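CghA (Chaetomium globosum, PDB 6KBC) is a two-domain, largely beta-strand protein of the calycin clan that binds the ligand WK1 in a pocket. Local coordinates at residues A[239-245]-A[387-393]; A[91-95]-A[148-154]; A[52-56]-A[220-224]. One frame throughout, in Å; residues are numbered along the deposited sequence.

Contact 1: residues A[239-245]-A[387-393]; sequences ATDALFV and MTGEVEL
Leu393 N meets Thr240 O from well above the carbonyl plane, 56° out of it, at 2.9 Å. This bond sits where strand 239-249 turns a corner. Thr240 and Asp241 both face Val260 there, in a classic beta bulge. Past the bulge, 241-245 and 387-392 run as a regular antiparallel ladder in the calycin-clan C-terminal domain. Ala242 and Val391 form a hydrogen-bonded pair. The bond from Val391 N to Ala242 O is nearly straight, 2.7 Å long, and lies in the carbonyl plane. Phe244 and Gly389 make the next such pair.

The face bearing Ala242, Phe244 and Val391 is apolar. Ala242 CB rests 3.9 Å from Val391 CB. Met387 CG approaches the Phe244 ring at its edge, in plane, 3.9 Å from CE2. Met387 SD lies obliquely, 5.3 Å from the Phe244 ring centroid, a Met-aromatic contact. Met387 CG sits between its own backbone N and carbonyl carbon (chi1 57°), which brings the thioether to the ring. Ala242 and Phe244 belong to the WK1 pocket.

The other face carries buried acids. Asp241 OD2 and Glu392 OE2 are 6.0 Å apart. Asp241 is salt-bridged to Lys307, Arg258 and Arg319, which probably offset the like charges. Glu392 accepts from the backbone nitrogens of Arg319, Asp320 and Gly363. Leu243 CD1 lies alongside the chain of Glu390. Glu390 OE1 also receives His345 NE2. Thr388 OG1 donates to that same Glu390 OE1 at 2.7 Å, on its anti side and 23° out of the carboxylate plane.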
loop_
_atom_site.group_PDB
_atom_site.type_symbol
_atom_site.label_atom_id
_atom_site.label_comp_id
_atom_site.label_asym_id
_atom_site.label_seq_id
_atom_site.Cartn_x
_atom_site.Cartn_y
_atom_site.Cartn_z
ATOM N N ALA A 239 4.774 11.700 10.743
ATOM C CA ALA A 239 3.985 10.605 11.292
ATOM C C ALA A 239 4.733 9.886 12.407
ATOM O O ALA A 239 5.968 9.835 12.422
ATOM C CB ALA A 239 3.611 9.582 10.196
ATOM N N THR A 240 3.967 9.306 13.338
ATOM C CA THR A 240 4.512 8.343 14.295
ATOM C C THR A 240 4.036 6.926 14.022
ATOM O O THR A 240 4.576 5.980 14.608
ATOM C CB THR A 240 4.143 8.711 15.742
ATOM O OG1 THR A 240 2.735 8.966 15.840
ATOM C CG2 THR A 240 4.916 9.966 16.187
ATOM N N ASP A 241 3.063 6.760 13.132
ATOM C CA ASP A 241 2.456 5.460 12.897
ATOM C C ASP A 241 1.867 5.441 11.497
ATOM O O ASP A 241 1.191 6.390 11.089
ATOM C CB ASP A 241 1.374 5.172 13.944
ATOM C CG ASP A 241 1.158 3.690 14.171
ATOM O OD1 ASP A 241 0.769 2.990 13.209
ATOM O OD2 ASP A 241 1.401 3.216 15.299
ATOM N N ALA A 242 2.124 4.363 10.768
ATOM C CA ALA A 242 1.504 4.163 9.467
ATOM C C ALA A 242 1.042 2.718 9.409
ATOM O O ALA A 242 1.791 1.815 9.787
ATOM C CB ALA A 242 2.476 4.474 8.321
ATOM N N LEU A 243 -0.196 2.499 8.980
ATOM C CA LEU A 243 -0.738 1.151 8.863
ATOM C C LEU A 243 -1.276 0.946 7.457
ATOM O O LEU A 243 -2.239 1.611 7.058
ATOM C CB LEU A 243 -1.849 0.908 9.877
ATOM C CG LEU A 243 -2.611 -0.408 9.630
ATOM C CD1 LEU A 243 -1.705 -1.597 9.864
ATOM C CD2 LEU A 243 -3.835 -0.467 10.532
ATOM N N PHE A 244 -0.662 0.025 6.720
ATOM C CA PHE A 244 -1.208 -0.483 5.461
ATOM C C PHE A 244 -1.964 -1.773 5.725
ATOM O O PHE A 244 -1.467 -2.643 6.440
ATOM C CB PHE A 244 -0.101 -0.764 4.441
ATOM C CG PHE A 244 -0.615 -1.398 3.156
ATOM C CD1 PHE A 244 -1.078 -0.605 2.117
ATOM C CD2 PHE A 244 -0.650 -2.780 3.005
ATOM C CE1 PHE A 244 -1.569 -1.183 0.924
ATOM C CE2 PHE A 244 -1.134 -3.372 1.824
ATOM C CZ PHE A 244 -1.599 -2.567 0.790
ATOM N N VAL A 245 -3.153 -1.918 5.130
ATOM C CA VAL A 245 -3.889 -3.178 5.197
ATOM C C VAL A 245 -4.453 -3.494 3.829
ATOM O O VAL A 245 -5.043 -2.627 3.181
ATOM C CB VAL A 245 -5.072 -3.136 6.190
ATOM C CG1 VAL A 245 -5.824 -4.452 6.168
ATOM C CG2 VAL A 245 -4.623 -2.807 7.582
ATOM N N MET A 387 -2.680 -8.780 4.349
ATOM C CA MET A 387 -1.350 -8.368 4.737
ATOM C C MET A 387 -1.475 -7.048 5.471
ATOM O O MET A 387 -2.421 -6.286 5.247
ATOM C CB MET A 387 -0.427 -8.210 3.529
ATOM C CG MET A 387 -0.934 -7.244 2.514
ATOM S SD MET A 387 0.175 -7.099 1.099
ATOM C CE MET A 387 0.022 -8.757 0.384
ATOM N N THR A 388 -0.534 -6.794 6.377
ATOM C CA THR A 388 -0.430 -5.493 7.000
ATOM C C THR A 388 1.010 -5.019 6.907
ATOM O O THR A 388 1.953 -5.816 6.908
ATOM C CB THR A 388 -0.879 -5.473 8.500
ATOM O OG1 THR A 388 -0.031 -6.323 9.273
ATOM C CG2 THR A 388 -2.334 -5.908 8.658
ATOM N N GLY A 389 1.156 -3.708 6.785
ATOM C CA GLY A 389 2.440 -3.064 6.896
ATOM C C GLY A 389 2.293 -2.097 8.045
ATOM O O GLY A 389 1.434 -1.213 7.995
ATOM N N GLU A 390 3.098 -2.268 9.091
ATOM C CA GLU A 390 2.898 -1.575 10.363
ATOM C C GLU A 390 4.170 -0.798 10.641
ATOM O O GLU A 390 5.192 -1.392 10.995
ATOM C CB GLU A 390 2.576 -2.574 11.477
ATOM C CG GLU A 390 1.458 -3.535 11.043
ATOM C CD GLU A 390 1.070 -4.526 12.117
ATOM O OE1 GLU A 390 0.240 -5.397 11.807
ATOM O OE2 GLU A 390 1.572 -4.430 13.263
ATOM N N VAL A 391 4.118 0.519 10.451
ATOM C CA VAL A 391 5.306 1.360 10.520
ATOM C C VAL A 391 5.206 2.260 11.740
ATOM O O VAL A 391 4.170 2.882 11.990
ATOM C CB VAL A 391 5.504 2.197 9.247
ATOM C CG1 VAL A 391 6.867 2.892 9.311
ATOM C CG2 VAL A 391 5.376 1.305 7.990
ATOM N N GLU A 392 6.301 2.335 12.474
ATOM C CA GLU A 392 6.440 3.088 13.700
ATOM C C GLU A 392 7.522 4.129 13.452
ATOM O O GLU A 392 8.546 3.821 12.827
ATOM C CB GLU A 392 6.870 2.119 14.755
ATOM C CG GLU A 392 5.809 1.099 15.101
ATOM C CD GLU A 392 6.406 0.064 15.979
ATOM O OE1 GLU A 392 7.664 0.097 16.087
ATOM O OE2 GLU A 392 5.665 -0.738 16.578
ATOM N N LEU A 393 7.306 5.357 13.909
ATOM C CA LEU A 393 8.339 6.370 13.773
ATOM C C LEU A 393 8.469 7.126 15.084
ATOM O O LEU A 393 7.545 7.186 15.898
ATOM C CB LEU A 393 8.045 7.349 12.626
ATOM C CG LEU A 393 8.003 6.738 11.222
ATOM C CD1 LEU A 393 7.578 7.794 10.255
ATOM C CD2 LEU A 393 9.359 6.186 10.842
#

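Contact 2: residues A[91-95]-A[148-154]. With WK1 ((2S)-3-[(2S,4E)-4-[[(1R,2S,4aR,6S,8R,8aS)-2-[(E)-but-2-en-2-yl]-6,8-dimethyl-1,2,4a,5,6,7,8,8a-octahydronaphthalen-1-yl]-oxidanyl-methylidene]-3,5-bis(oxidanylidene)pyrrolidin-2-yl]-2-methyl-2-oxidanyl-propanoic acid), chain B.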
loop_
_atom_site.group_PDB
_atom_site.type_symbol
_atom_site.label_atom_id
_atom_site.label_comp_id
_atom_site.label_asym_id
_atom_site.label_seq_id
_atom_site.Cartn_x
_atom_site.Cartn_y
_atom_site.Cartn_z
ATOM N N TRP A 91 11.605 -12.854 1.321
ATOM C CA TRP A 91 12.567 -12.314 0.378
ATOM C C TRP A 91 12.282 -10.832 0.240
ATOM O O TRP A 91 11.171 -10.445 -0.139
ATOM C CB TRP A 91 12.450 -13.020 -0.973
ATOM C CG TRP A 91 13.536 -12.726 -1.955
ATOM C CD1 TRP A 91 14.648 -13.484 -2.206
ATOM C CD2 TRP A 91 13.597 -11.611 -2.857
ATOM N NE1 TRP A 91 15.400 -12.901 -3.202
ATOM C CE2 TRP A 91 14.773 -11.757 -3.623
ATOM C CE3 TRP A 91 12.772 -10.504 -3.091
ATOM C CZ2 TRP A 91 15.147 -10.832 -4.602
ATOM C CZ3 TRP A 91 13.141 -9.591 -4.068
ATOM C CH2 TRP A 91 14.319 -9.762 -4.814
ATOM N N SER A 92 13.277 -10.013 0.555
ATOM C CA SER A 92 13.126 -8.568 0.546
ATOM C C SER A 92 14.371 -7.973 -0.073
ATOM O O SER A 92 15.476 -8.184 0.431
ATOM C CB SER A 92 12.916 -8.012 1.964
ATOM O OG SER A 92 11.718 -8.515 2.544
ATOM N N GLN A 93 14.192 -7.230 -1.153
ATOM C CA GLN A 93 15.304 -6.515 -1.748
ATOM C C GLN A 93 14.777 -5.249 -2.392
ATOM O O GLN A 93 13.616 -5.179 -2.808
ATOM C CB GLN A 93 16.038 -7.362 -2.794
ATOM C CG GLN A 93 16.925 -8.449 -2.233
ATOM C CD GLN A 93 17.762 -9.093 -3.315
ATOM O OE1 GLN A 93 18.045 -8.470 -4.341
ATOM N NE2 GLN A 93 18.160 -10.344 -3.099
ATOM N N HIS A 94 15.644 -4.248 -2.456
ATOM C CA HIS A 94 15.430 -3.068 -3.273
ATOM C C HIS A 94 16.198 -3.226 -4.571
ATOM O O HIS A 94 17.356 -3.650 -4.567
ATOM C CB HIS A 94 15.904 -1.807 -2.558
ATOM C CG HIS A 94 15.134 -1.487 -1.317
ATOM N ND1 HIS A 94 15.462 -0.437 -0.489
ATOM C CD2 HIS A 94 14.041 -2.072 -0.773
ATOM C CE1 HIS A 94 14.608 -0.393 0.520
ATOM N NE2 HIS A 94 13.732 -1.371 0.366
ATOM N N LEU A 95 15.538 -2.912 -5.674
ATOM C CA LEU A 95 16.202 -2.711 -6.956
ATOM C C LEU A 95 16.395 -1.209 -7.097
ATOM O O LEU A 95 15.456 -0.481 -7.421
ATOM C CB LEU A 95 15.377 -3.279 -8.101
ATOM C CG LEU A 95 14.974 -4.741 -7.967
ATOM C CD1 LEU A 95 14.174 -5.167 -9.190
ATOM C CD2 LEU A 95 16.211 -5.597 -7.793
ATOM N N PHE A 148 9.609 -8.096 -13.807
ATOM C CA PHE A 148 10.946 -7.978 -13.255
ATOM C C PHE A 148 11.918 -8.708 -14.165
ATOM O O PHE A 148 11.667 -9.853 -14.557
ATOM C CB PHE A 148 11.005 -8.549 -11.839
ATOM C CG PHE A 148 10.052 -7.876 -10.884
ATOM C CD1 PHE A 148 10.388 -6.666 -10.295
ATOM C CD2 PHE A 148 8.814 -8.430 -10.612
ATOM C CE1 PHE A 148 9.511 -6.034 -9.428
ATOM C CE2 PHE A 148 7.931 -7.802 -9.741
ATOM C CZ PHE A 148 8.280 -6.604 -9.156
ATOM N N ASP A 149 13.011 -8.036 -14.504
ATOM C CA ASP A 149 14.127 -8.635 -15.235
ATOM C C ASP A 149 15.386 -8.202 -14.494
ATOM O O ASP A 149 16.080 -7.271 -14.898
ATOM C CB ASP A 149 14.125 -8.210 -16.716
ATOM C CG ASP A 149 15.240 -8.871 -17.519
ATOM O OD1 ASP A 149 15.857 -9.841 -17.021
ATOM O OD2 ASP A 149 15.507 -8.401 -18.647
ATOM N N ALA A 150 15.661 -8.869 -13.378
ATOM C CA ALA A 150 16.816 -8.563 -12.537
ATOM C C ALA A 150 17.586 -9.856 -12.317
ATOM O O ALA A 150 17.521 -10.454 -11.231
ATOM C CB ALA A 150 16.388 -7.929 -11.213
ATOM N N PRO A 151 18.340 -10.310 -13.324
ATOM C CA PRO A 151 18.976 -11.634 -13.235
ATOM C C PRO A 151 19.842 -11.768 -11.992
ATOM O O PRO A 151 20.540 -10.832 -11.588
ATOM C CB PRO A 151 19.805 -11.720 -14.524
ATOM C CG PRO A 151 19.879 -10.318 -15.053
ATOM C CD PRO A 151 18.635 -9.635 -14.598
ATOM N N GLY A 152 19.770 -12.943 -11.367
ATOM C CA GLY A 152 20.437 -13.171 -10.103
ATOM C C GLY A 152 19.697 -12.654 -8.887
ATOM O O GLY A 152 20.217 -12.779 -7.769
ATOM N N ARG A 153 18.504 -12.079 -9.065
ATOM C CA ARG A 153 17.694 -11.583 -7.955
ATOM C C ARG A 153 16.229 -11.972 -8.137
ATOM O O ARG A 153 15.711 -12.807 -7.388
ATOM C CB ARG A 153 17.838 -10.066 -7.831
ATOM C CG ARG A 153 19.207 -9.619 -7.330
ATOM C CD ARG A 153 19.608 -8.295 -7.956
ATOM N NE ARG A 153 19.932 -8.457 -9.372
ATOM C CZ ARG A 153 20.046 -7.452 -10.233
ATOM N NH1 ARG A 153 19.853 -6.203 -9.829
ATOM N NH2 ARG A 153 20.338 -7.698 -11.503
ATOM N N ILE A 154 15.555 -11.392 -9.129
ATOM C CA ILE A 154 14.133 -11.661 -9.342
ATOM C C ILE A 154 13.803 -11.521 -10.822
ATOM O O ILE A 154 14.215 -10.556 -11.476
ATOM C CB ILE A 154 13.237 -10.735 -8.488
ATOM C CG1 ILE A 154 11.755 -11.055 -8.721
ATOM C CG2 ILE A 154 13.522 -9.271 -8.781
ATOM C CD1 ILE A 154 10.803 -10.258 -7.841
HETATM O O WK1 B . 12.083 -1.616 2.319
HETATM C C17 WK1 B . 11.015 -2.137 2.125
HETATM O O1 WK1 B . 10.898 -3.143 1.484
HETATM C C19 WK1 B . 9.788 -1.548 2.693
HETATM O O2 WK1 B . 10.049 -0.472 3.529
HETATM C C18 WK1 B . 9.112 -2.572 3.551
HETATM C C20 WK1 B . 9.022 -1.093 1.482
HETATM C C22 WK1 B . 7.610 -0.829 1.813
HETATM N N WK1 B . 6.692 -0.554 0.724
HETATM C C21 WK1 B . 5.935 0.493 1.034
HETATM O O5 WK1 B . 4.998 0.944 0.234
HETATM C C23 WK1 B . 7.325 0.247 2.736
HETATM O O4 WK1 B . 7.924 0.447 3.892
HETATM C C24 WK1 B . 6.267 1.105 2.330
HETATM C C16 WK1 B . 5.723 2.248 3.056
HETATM O O3 WK1 B . 6.232 2.521 4.195
HETATM C C9 WK1 B . 4.542 2.963 2.550
HETATM C C8 WK1 B . 3.408 2.058 3.111
HETATM C C12 WK1 B . 3.590 0.555 3.098
HETATM C C13 WK1 B . 3.119 -0.210 2.139
HETATM C C90 WK1 B . 3.321 -1.687 2.151
HETATM C C14 WK1 B . 4.330 -0.111 4.203
HETATM C C7 WK1 B . 3.072 2.401 4.530
HETATM C C6 WK1 B . 2.793 3.641 4.831
HETATM C C3 WK1 B . 3.111 4.676 3.799
HETATM C C4 WK1 B . 4.393 4.396 3.043
HETATM C C5 WK1 B . 4.422 5.341 1.857
HETATM C C11 WK1 B . 5.746 5.260 1.166
HETATM C C2 WK1 B . 3.015 6.113 4.239
HETATM C C1 WK1 B . 2.823 6.896 2.979
HETATM C C10 WK1 B . 2.485 8.337 3.172
HETATM C C WK1 B . 4.091 6.783 2.189
HETATM O O HOH W 1 20.252 -11.894 -4.689
#
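Gln93 OE1 touches Arg153 CG at 3.4 Å. The two side chains cross at about a right angle, with the amide and guanidinium planes only 22° apart. A water links Gln93 NE2 to Gly152 O. Trp91 CZ2 lies 3.5 Å from Arg153 O. Trp91 CH2 packs on Ile154 CB at 4.0 Å. With CG anti to the backbone N (chi1 -170°), the six-membered end of the Trp91 ring reaches Arg153 O and Ile154. Leu95 fits among Phe148, Ala150 and Ile154, with CD1 4.1 Å from Ala150 CB.

A second shell fixes these groups. Arg153 NH2 donates to Pro151 O at 3.1 Å, with that oxygen in the guanidinium plane. The same NH2 also reaches Arg130 O, and NH1 bonds Thr131 OG1. Ala150 CB lies over the centre of one guanidinium face. Trp91 NE1 binds His199 O. His94 points elsewhere: its NE2 donates to WK1 O at 2.6 Å, in the plane of the imidazole.

No direct hydrogen bond joins the segments; side chains of 91-95 pack on the turn 150-154 and its backbone carbonyls. Ala150 O accepts from Arg153 N and Ile154 N, a classic beta bulge opening strand 154-162.

Contact 3: residues A[52-56]-A[220-224]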
loop_
_atom_site.group_PDB
_atom_site.type_symbol
_atom_site.label_atom_id
_atom_site.label_comp_id
_atom_site.label_asym_id
_atom_site.label_seq_id
_atom_site.Cartn_x
_atom_site.Cartn_y
_atom_site.Cartn_z
ATOM N N ASP A 52 0.448 -5.364 -5.522
ATOM C CA ASP A 52 0.657 -6.508 -4.652
ATOM C C ASP A 52 -0.237 -7.665 -5.065
ATOM O O ASP A 52 -1.101 -7.547 -5.939
ATOM C CB ASP A 52 0.432 -6.165 -3.166
ATOM C CG ASP A 52 -0.950 -5.609 -2.889
ATOM O OD1 ASP A 52 -1.889 -5.918 -3.665
ATOM O OD2 ASP A 52 -1.105 -4.871 -1.881
ATOM N N ALA A 53 -0.020 -8.792 -4.399
ATOM C CA ALA A 53 -0.779 -9.995 -4.681
ATOM C C ALA A 53 -0.611 -10.914 -3.488
ATOM O O ALA A 53 0.476 -10.995 -2.918
ATOM C CB ALA A 53 -0.264 -10.681 -5.946
ATOM N N MET A 54 -1.673 -11.603 -3.100
ATOM C CA MET A 54 -1.454 -12.675 -2.151
ATOM C C MET A 54 -2.413 -13.801 -2.442
ATOM O O MET A 54 -3.494 -13.576 -2.983
ATOM C CB MET A 54 -1.638 -12.215 -0.720
ATOM C CG MET A 54 -3.048 -11.808 -0.406
ATOM S SD MET A 54 -2.999 -11.321 1.321
ATOM C CE MET A 54 -2.749 -12.892 2.116
ATOM N N ALA A 55 -2.030 -14.992 -2.000
ATOM C CA ALA A 55 -2.883 -16.157 -2.158
ATOM C C ALA A 55 -4.098 -16.007 -1.263
ATOM O O ALA A 55 -4.028 -15.414 -0.183
ATOM C CB ALA A 55 -2.117 -17.448 -1.823
ATOM N N GLU A 56 -5.232 -16.545 -1.714
ATOM C CA GLU A 56 -6.450 -16.343 -0.941
ATOM C C GLU A 56 -6.398 -17.056 0.405
ATOM O O GLU A 56 -7.201 -16.742 1.290
ATOM C CB GLU A 56 -7.668 -16.815 -1.731
ATOM C CG GLU A 56 -7.915 -18.289 -1.640
ATOM C CD GLU A 56 -9.161 -18.735 -2.395
ATOM O OE1 GLU A 56 -9.206 -19.927 -2.761
ATOM O OE2 GLU A 56 -10.051 -17.900 -2.678
ATOM N N GLN A 220 -6.823 -19.306 -9.021
ATOM C CA GLN A 220 -6.549 -19.702 -7.652
ATOM C C GLN A 220 -7.086 -18.717 -6.626
ATOM O O GLN A 220 -6.840 -18.900 -5.433
ATOM C CB GLN A 220 -5.050 -19.873 -7.482
ATOM C CG GLN A 220 -4.616 -21.225 -7.927
ATOM C CD GLN A 220 -3.151 -21.387 -7.809
ATOM O OE1 GLN A 220 -2.409 -20.953 -8.681
ATOM N NE2 GLN A 220 -2.707 -21.979 -6.709
ATOM N N GLY A 221 -7.810 -17.686 -7.053
ATOM C CA GLY A 221 -8.370 -16.765 -6.087
ATOM C C GLY A 221 -7.368 -15.817 -5.469
ATOM O O GLY A 221 -7.690 -15.163 -4.471
ATOM N N ALA A 222 -6.164 -15.722 -6.026
ATOM C CA ALA A 222 -5.187 -14.773 -5.514
ATOM C C ALA A 222 -5.637 -13.361 -5.862
ATOM O O ALA A 222 -6.229 -13.121 -6.920
ATOM C CB ALA A 222 -3.800 -15.051 -6.089
ATOM N N PHE A 223 -5.381 -12.426 -4.958
ATOM C CA PHE A 223 -5.949 -11.096 -5.092
ATOM C C PHE A 223 -4.908 -10.052 -4.724
ATOM O O PHE A 223 -3.898 -10.330 -4.063
ATOM C CB PHE A 223 -7.211 -10.938 -4.222
ATOM C CG PHE A 223 -6.935 -10.966 -2.733
ATOM C CD1 PHE A 223 -6.869 -12.175 -2.043
ATOM C CD2 PHE A 223 -6.741 -9.787 -2.030
ATOM C CE1 PHE A 223 -6.610 -12.203 -0.672
ATOM C CE2 PHE A 223 -6.481 -9.802 -0.649
ATOM C CZ PHE A 223 -6.410 -11.010 0.032
ATOM N N GLY A 224 -5.181 -8.831 -5.147
ATOM C CA GLY A 224 -4.274 -7.745 -4.856
ATOM C C GLY A 224 -4.860 -6.465 -5.394
ATOM O O GLY A 224 -5.996 -6.433 -5.873
HETATM O O HOH W 2 -4.582 -17.985 -4.120
#
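Met54 N donates to Phe223 O at 2.7 Å, nearly along the C=O axis. Phe223 N returns a bond to Met54 O at 3.0 Å. The two form one antiparallel hydrogen-bonded bridge, joining the end of strand 46-54 to the start of strand 223-231. Beyond it the chains diverge into loop, and a water takes over: it accepts from Glu56 N and donates to Gln220 O.

On the other side of the bridge, Asp52 OD1 comes 3.2 Å from Gly224 CA. That oxygen accepts from Gly225 N. Asp52 OD2 forms a salt bridge with Arg246. Both bonds fix the carboxylate, whose two oxygens are thus tied to different strands. Gly224 has no side chain, so its CA can sit 3.4 Å from Asp52 O.

The packing centres on Met54 and Phe223, which lie side by side and point the same way. In each, CG stands between the backbone N and the carbonyl carbon (chi1 65° and 68°). Met54 CG sits over one ring face, 3.8 Å from the Phe223 centroid, a CH-pi contact. Met54 SD is more oblique, 4.5 Å from the same centroid, which makes a Met-aromatic contact. Gly221 O lies at the edge of the ring, in plane. At the exposed end, Glu56 CB rests 3.2 Å from Gly221 O. Trp385 and Met387 of strand 382-392 also touch Met54.

A short pair of backbone bonds is therefore backed by one methionine laid over one phenylalanine ring, and the Asp52-Arg246 salt bridge ties strand 46-54 of the N-terminal domain to the C-terminal domain.

Overall arrangement
Contacts 2 and 3 lie in the N-terminal domain and reach the same set of antiparallel strands. Contact 1 lies in the C-terminal domain. Of the segments in these contacts, 52-56 comes first along the chain. Both segments of contact 2 follow before 220-224 closes contact 3, and contact 1 opens afterwards on the next strand, 239-249. The centres of contacts 1 and 3 are about 21 Å apart. Those of contacts 2 and 3 are about 20 Å apart, and those of contacts 1 and 2 about 24 Å. Contacts 1 and 3 touch, with Asp52 OD2 3.6 Å from Phe244 CZ, so strand packing joins the two domains there. WK1 meets residues of contacts 1 and 2, so its pocket draws on both domains.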